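Side-chain contacts in mRNA interferase RelE (Escherichia coli, PDB 4FXI), which cleaves mRNA in the ribosomal A site as the toxin of a toxin-antitoxin pair, shutting down translation during amino acid starvation: residues S20-Q25 against S58-V63; E32-P37 against V71-I76. The protein carries 1 engineered substitution. All blocks are in the same frame, centred on the assembly; numbering follows the deposited sequence.

Interaction 1 (S20-Q25 against S58-V63); sequences STVREQ and SGYRLV. With SO4 (sulfate ion), chain D.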
# COMPACT_ATOMS: atom_id res chain seq x y z
N SER A 20 -9.52 -13.28 3.83
CA SER A 20 -8.87 -14.05 2.77
C SER A 20 -9.15 -13.48 1.37
O SER A 20 -8.23 -13.28 0.57
CB SER A 20 -9.30 -15.52 2.84
OG SER A 20 -8.60 -16.30 1.89
N THR A 21 -10.42 -13.21 1.07
CA THR A 21 -10.77 -12.75 -0.27
C THR A 21 -10.18 -11.37 -0.57
O THR A 21 -9.74 -11.12 -1.68
CB THR A 21 -12.29 -12.75 -0.51
OG1 THR A 21 -12.88 -11.60 0.11
CG2 THR A 21 -12.91 -14.01 0.04
N VAL A 22 -10.17 -10.49 0.43
CA VAL A 22 -9.62 -9.14 0.26
C VAL A 22 -8.10 -9.15 0.11
O VAL A 22 -7.54 -8.42 -0.71
CB VAL A 22 -10.05 -8.19 1.41
CG1 VAL A 22 -9.26 -6.89 1.37
CG2 VAL A 22 -11.54 -7.89 1.31
N ARG A 23 -7.42 -9.98 0.90
CA ARG A 23 -5.97 -10.08 0.79
C ARG A 23 -5.55 -10.57 -0.59
O ARG A 23 -4.61 -10.05 -1.18
CB ARG A 23 -5.39 -11.01 1.86
CG ARG A 23 -3.88 -11.09 1.83
CD ARG A 23 -3.35 -12.14 2.81
NE ARG A 23 -3.85 -11.93 4.16
CZ ARG A 23 -4.73 -12.73 4.77
NH1 ARG A 23 -5.20 -13.81 4.16
NH2 ARG A 23 -5.12 -12.44 6.00
N GLU A 24 -6.25 -11.58 -1.11
CA GLU A 24 -5.91 -12.14 -2.42
C GLU A 24 -6.10 -11.10 -3.53
O GLU A 24 -5.36 -11.09 -4.51
CB GLU A 24 -6.73 -13.40 -2.73
CG GLU A 24 -6.37 -14.62 -1.88
CD GLU A 24 -4.90 -15.01 -1.97
OE1 GLU A 24 -4.28 -15.25 -0.92
OE2 GLU A 24 -4.36 -15.08 -3.10
N GLN A 25 -7.12 -10.26 -3.38
CA GLN A 25 -7.40 -9.20 -4.34
C GLN A 25 -6.27 -8.19 -4.35
O GLN A 25 -5.78 -7.79 -5.41
CB GLN A 25 -8.70 -8.48 -3.99
CG GLN A 25 -9.96 -9.29 -4.21
CD GLN A 25 -11.21 -8.50 -3.90
OE1 GLN A 25 -11.65 -7.67 -4.70
NE2 GLN A 25 -11.78 -8.74 -2.73
N SER A 58 -14.52 -2.79 -1.32
CA SER A 58 -14.25 -3.39 -0.01
C SER A 58 -14.55 -2.53 1.24
O SER A 58 -15.23 -3.02 2.14
CB SER A 58 -12.87 -4.07 0.05
OG SER A 58 -11.90 -3.34 -0.67
N GLY A 59 -14.07 -1.28 1.34
CA GLY A 59 -13.16 -0.64 0.41
C GLY A 59 -11.80 -0.51 1.08
O GLY A 59 -11.40 0.56 1.55
N TYR A 60 -11.10 -1.64 1.15
CA TYR A 60 -9.76 -1.68 1.69
C TYR A 60 -8.76 -1.04 0.73
O TYR A 60 -8.99 -0.98 -0.48
CB TYR A 60 -9.37 -3.14 1.97
CG TYR A 60 -9.85 -3.61 3.32
CD1 TYR A 60 -11.14 -4.07 3.49
CD2 TYR A 60 -9.01 -3.56 4.42
CE1 TYR A 60 -11.59 -4.49 4.73
CE2 TYR A 60 -9.45 -3.98 5.66
CZ TYR A 60 -10.74 -4.44 5.81
OH TYR A 60 -11.17 -4.86 7.05
N ARG A 61 -7.66 -0.55 1.29
CA ARG A 61 -6.64 0.15 0.51
C ARG A 61 -5.26 -0.25 1.00
O ARG A 61 -5.08 -0.55 2.18
CB ARG A 61 -6.77 1.67 0.71
CG ARG A 61 -8.12 2.24 0.34
CD ARG A 61 -8.35 2.18 -1.16
NE ARG A 61 -9.62 2.80 -1.53
CZ ARG A 61 -10.77 2.14 -1.67
NH1 ARG A 61 -10.81 0.83 -1.49
NH2 ARG A 61 -11.86 2.80 -2.01
N LEU A 62 -4.29 -0.24 0.10
CA LEU A 62 -2.91 -0.43 0.50
C LEU A 62 -2.13 0.82 0.09
O LEU A 62 -2.26 1.30 -1.04
CB LEU A 62 -2.31 -1.71 -0.13
CG LEU A 62 -0.87 -2.06 0.26
CD1 LEU A 62 -0.66 -3.58 0.31
CD2 LEU A 62 0.19 -1.43 -0.66
N VAL A 63 -1.34 1.35 1.01
CA VAL A 63 -0.50 2.49 0.70
C VAL A 63 0.97 2.09 0.73
O VAL A 63 1.42 1.44 1.66
CB VAL A 63 -0.75 3.66 1.69
CG1 VAL A 63 0.15 4.83 1.34
CG2 VAL A 63 -2.22 4.08 1.66
S SO4 D . -10.24 6.47 -1.97
O1 SO4 D . -10.05 6.94 -3.34
O2 SO4 D . -10.06 7.58 -1.04
O3 SO4 D . -11.58 5.90 -1.82
O4 SO4 D . -9.25 5.44 -1.67

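Interaction 2 (E32-P37 against V71-I76); sequences EVLESP and VVVFVI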
# COMPACT_ATOMS: atom_id res chain seq x y z
N GLU A 32 1.63 -7.08 -9.24
CA GLU A 32 1.70 -6.26 -10.46
C GLU A 32 2.50 -4.98 -10.19
O GLU A 32 3.31 -4.54 -11.02
CB GLU A 32 0.30 -5.88 -10.94
CG GLU A 32 -0.47 -7.06 -11.55
CD GLU A 32 -1.94 -6.73 -11.81
OE1 GLU A 32 -2.54 -7.39 -12.67
OE2 GLU A 32 -2.49 -5.81 -11.15
N VAL A 33 2.24 -4.37 -9.04
CA VAL A 33 2.97 -3.17 -8.63
C VAL A 33 4.47 -3.39 -8.59
O VAL A 33 5.23 -2.57 -9.07
CB VAL A 33 2.45 -2.65 -7.26
CG1 VAL A 33 3.44 -1.72 -6.59
CG2 VAL A 33 1.12 -1.95 -7.44
N LEU A 34 4.92 -4.54 -8.09
CA LEU A 34 6.35 -4.79 -8.00
C LEU A 34 7.05 -4.73 -9.35
O LEU A 34 8.24 -4.40 -9.42
CB LEU A 34 6.64 -6.14 -7.33
CG LEU A 34 6.24 -6.26 -5.87
CD1 LEU A 34 6.74 -7.62 -5.34
CD2 LEU A 34 6.80 -5.14 -5.01
N GLU A 35 6.33 -5.05 -10.42
CA GLU A 35 6.95 -5.02 -11.74
C GLU A 35 7.26 -3.60 -12.20
O GLU A 35 8.22 -3.38 -12.94
CB GLU A 35 6.07 -5.73 -12.78
CG GLU A 35 5.94 -7.23 -12.55
CD GLU A 35 7.29 -7.95 -12.59
OE1 GLU A 35 8.10 -7.66 -13.51
OE2 GLU A 35 7.55 -8.78 -11.70
N SER A 36 6.45 -2.64 -11.75
CA SER A 36 6.62 -1.23 -12.12
C SER A 36 5.72 -0.38 -11.22
O SER A 36 4.55 -0.13 -11.53
CB SER A 36 6.23 -1.03 -13.59
OG SER A 36 6.40 0.32 -13.99
N PRO A 37 6.27 0.07 -10.08
CA PRO A 37 5.42 0.57 -8.99
C PRO A 37 4.97 2.02 -9.10
O PRO A 37 4.05 2.41 -8.40
CB PRO A 37 6.32 0.37 -7.76
CG PRO A 37 7.70 0.55 -8.30
CD PRO A 37 7.66 -0.15 -9.64
N VAL A 71 15.75 0.19 -4.21
CA VAL A 71 14.95 -0.52 -5.21
C VAL A 71 13.81 -1.28 -4.54
O VAL A 71 13.57 -2.46 -4.83
CB VAL A 71 15.80 -1.51 -6.05
CG1 VAL A 71 15.10 -1.81 -7.36
CG2 VAL A 71 17.18 -0.94 -6.31
N VAL A 72 13.11 -0.61 -3.63
CA VAL A 72 12.09 -1.30 -2.85
C VAL A 72 10.72 -0.60 -2.84
O VAL A 72 10.63 0.64 -2.89
CB VAL A 72 12.57 -1.52 -1.39
CG1 VAL A 72 12.59 -0.22 -0.63
CG2 VAL A 72 11.68 -2.53 -0.69
N VAL A 73 9.68 -1.42 -2.82
CA VAL A 73 8.31 -0.97 -2.58
C VAL A 73 8.04 -1.23 -1.11
O VAL A 73 8.06 -2.37 -0.66
CB VAL A 73 7.28 -1.77 -3.44
CG1 VAL A 73 5.85 -1.55 -2.95
CG2 VAL A 73 7.42 -1.40 -4.91
N PHE A 74 7.82 -0.15 -0.36
CA PHE A 74 7.67 -0.23 1.09
C PHE A 74 6.21 -0.07 1.45
O PHE A 74 5.64 1.02 1.33
CB PHE A 74 8.52 0.88 1.73
CG PHE A 74 8.50 0.87 3.23
CD1 PHE A 74 8.88 -0.25 3.95
CD2 PHE A 74 8.12 2.01 3.93
CE1 PHE A 74 8.86 -0.25 5.34
CE2 PHE A 74 8.09 2.01 5.32
CZ PHE A 74 8.47 0.88 6.02
N VAL A 75 5.57 -1.15 1.88
CA VAL A 75 4.16 -1.08 2.24
C VAL A 75 4.03 -0.45 3.62
O VAL A 75 4.54 -0.99 4.59
CB VAL A 75 3.53 -2.48 2.27
CG1 VAL A 75 2.05 -2.39 2.71
CG2 VAL A 75 3.64 -3.12 0.88
N ILE A 76 3.37 0.70 3.72
CA ILE A 76 3.28 1.40 5.01
C ILE A 76 1.94 1.28 5.73
O ILE A 76 1.87 1.44 6.95
CB ILE A 76 3.57 2.88 4.84
CG1 ILE A 76 2.60 3.48 3.85
CG2 ILE A 76 4.97 3.09 4.32
CD1 ILE A 76 3.00 4.83 3.43

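Interaction 1 (S20-Q25 against S58-V63)
Val22, near the start of helix 20-35, meets Tyr60 and Ser58 where strand 60-67 enters the mixed sheet of the RelE fold. The close part of this helix-on-sheet contact is one methyl group: Val22 CG1 sits 3.8 Å from Tyr60 CB and 3.9 Å from Tyr60 CG, approaching the ring obliquely while the two side chains cross at about a right angle. CG1 lies opposite the backbone nitrogen of Val22 (chi1 168°); the second branch, CG2, reaches only the fringe of the contact, 4.2 Å from Ser58 CB. No hydrogen bond joins the segments, and little surface is buried. The outer side is looser still: Gln25 inclines toward the strand without touching it, and its NE2 merely makes a weak bond back to Thr21 O.

The strand side is shaped by its own short-range bonds. Ser58 OG accepts from Tyr60 N at 2.6 Å, an ST turn across the cis peptide between Ser58 and Gly59; Ser58 CB lies at the edge of the tyrosine ring, in its plane. The next residue, Arg61, is directed away from the helix toward the inferred catalytic site, where it is assigned as a probable transition-state stabiliser; the residue at the inferred proton-donor position there, Ala81, is engineered. Arg61 NH1 donates to Tyr60 O at 2.8 Å from above the carbonyl plane, a bond that steadies the guanidinium group. Its remaining donors grip a sulfate, probably from the crystallisation liquor, that is also bound by Lys54 and Tyr87, an arrangement consistent with a place for an RNA phosphate. The sulfur lies in the guanidinium plane, with Arg61 NE 2.7 Å from sulfate O4 (164° at the hydrogen) and Arg61 NH2 3.1 Å from sulfate O3.

Interaction 2 (E32-P37 against V71-I76)
In the layer where the C-terminal part of helix 20-35 packs on the sheet, Val73 of strand 72-78 receives Val33, Leu34 and Pro37 together. The contact is wholly apolar and most of it is buried. Val73 supplies the strand's entire share, chiefly through CG2, the branch beside its backbone nitrogen. Pro37 makes the closest approach, its ring carbon CB lying 3.5 Å from Val73 CG2, with Pro37 CG following at 3.9 Å. Leu34 comes in from another direction and lays CD2 over the branch point, 3.7 Å from Val73 CB and 3.8 Å from Val73 CG2. The extended arm of Leu34 (chi2 -174°) carries CD1 onward, while CD2, turned off that line, does the touching. Val33 adds a slacker contact, CG1 to Val73 CG2 at 4.3 Å, and its side chain also packs on Tyr64 of the neighbouring strand.

Strand 72-78 is an inner strand of the mixed sheet of the RelE fold. Strand 4-7 runs parallel along one edge, with Phe4 and Asp6 bonded to the Val73 backbone, and strand 60-67 runs antiparallel along the other. At the start of the strand, Val71 and Val72 both face Ile67 in a G1 beta bulge, with Val71 in a left-handed backbone conformation (phi 48°). Val72 points away from the helix, so the next residue, Val73, is the one presented to it. On the helix side, the backbone hydrogen bond from Ser36 N to Val33 O (2.9 Å) closes a turn just before Pro37, whose ring faces the strand. The carbonyl oxygen of Pro37 accepts a hydrogen bond from Tyr64 OH.

Both contacts set helix 20-35 against the sheet, one near each end of the helix, and their strands 60-67 and 72-78 are antiparallel neighbours. Interaction 2 is mostly buried and purely hydrophobic, with three side chains converging on one valine. Interaction 1 lies at the surface, where a single valine carries the helix side; no polar bond crosses between the segments, and the strand segment's arginine holds the sulfate. Only interaction 1 contains a residue of the inferred catalytic site, turned away from the helix. The two strand segments meet directly: Val63 O and Ile76 N are 2.9 Å apart, probably hydrogen-bonded, and Leu62 CD1 packs 3.8 Å from Val75 CG1.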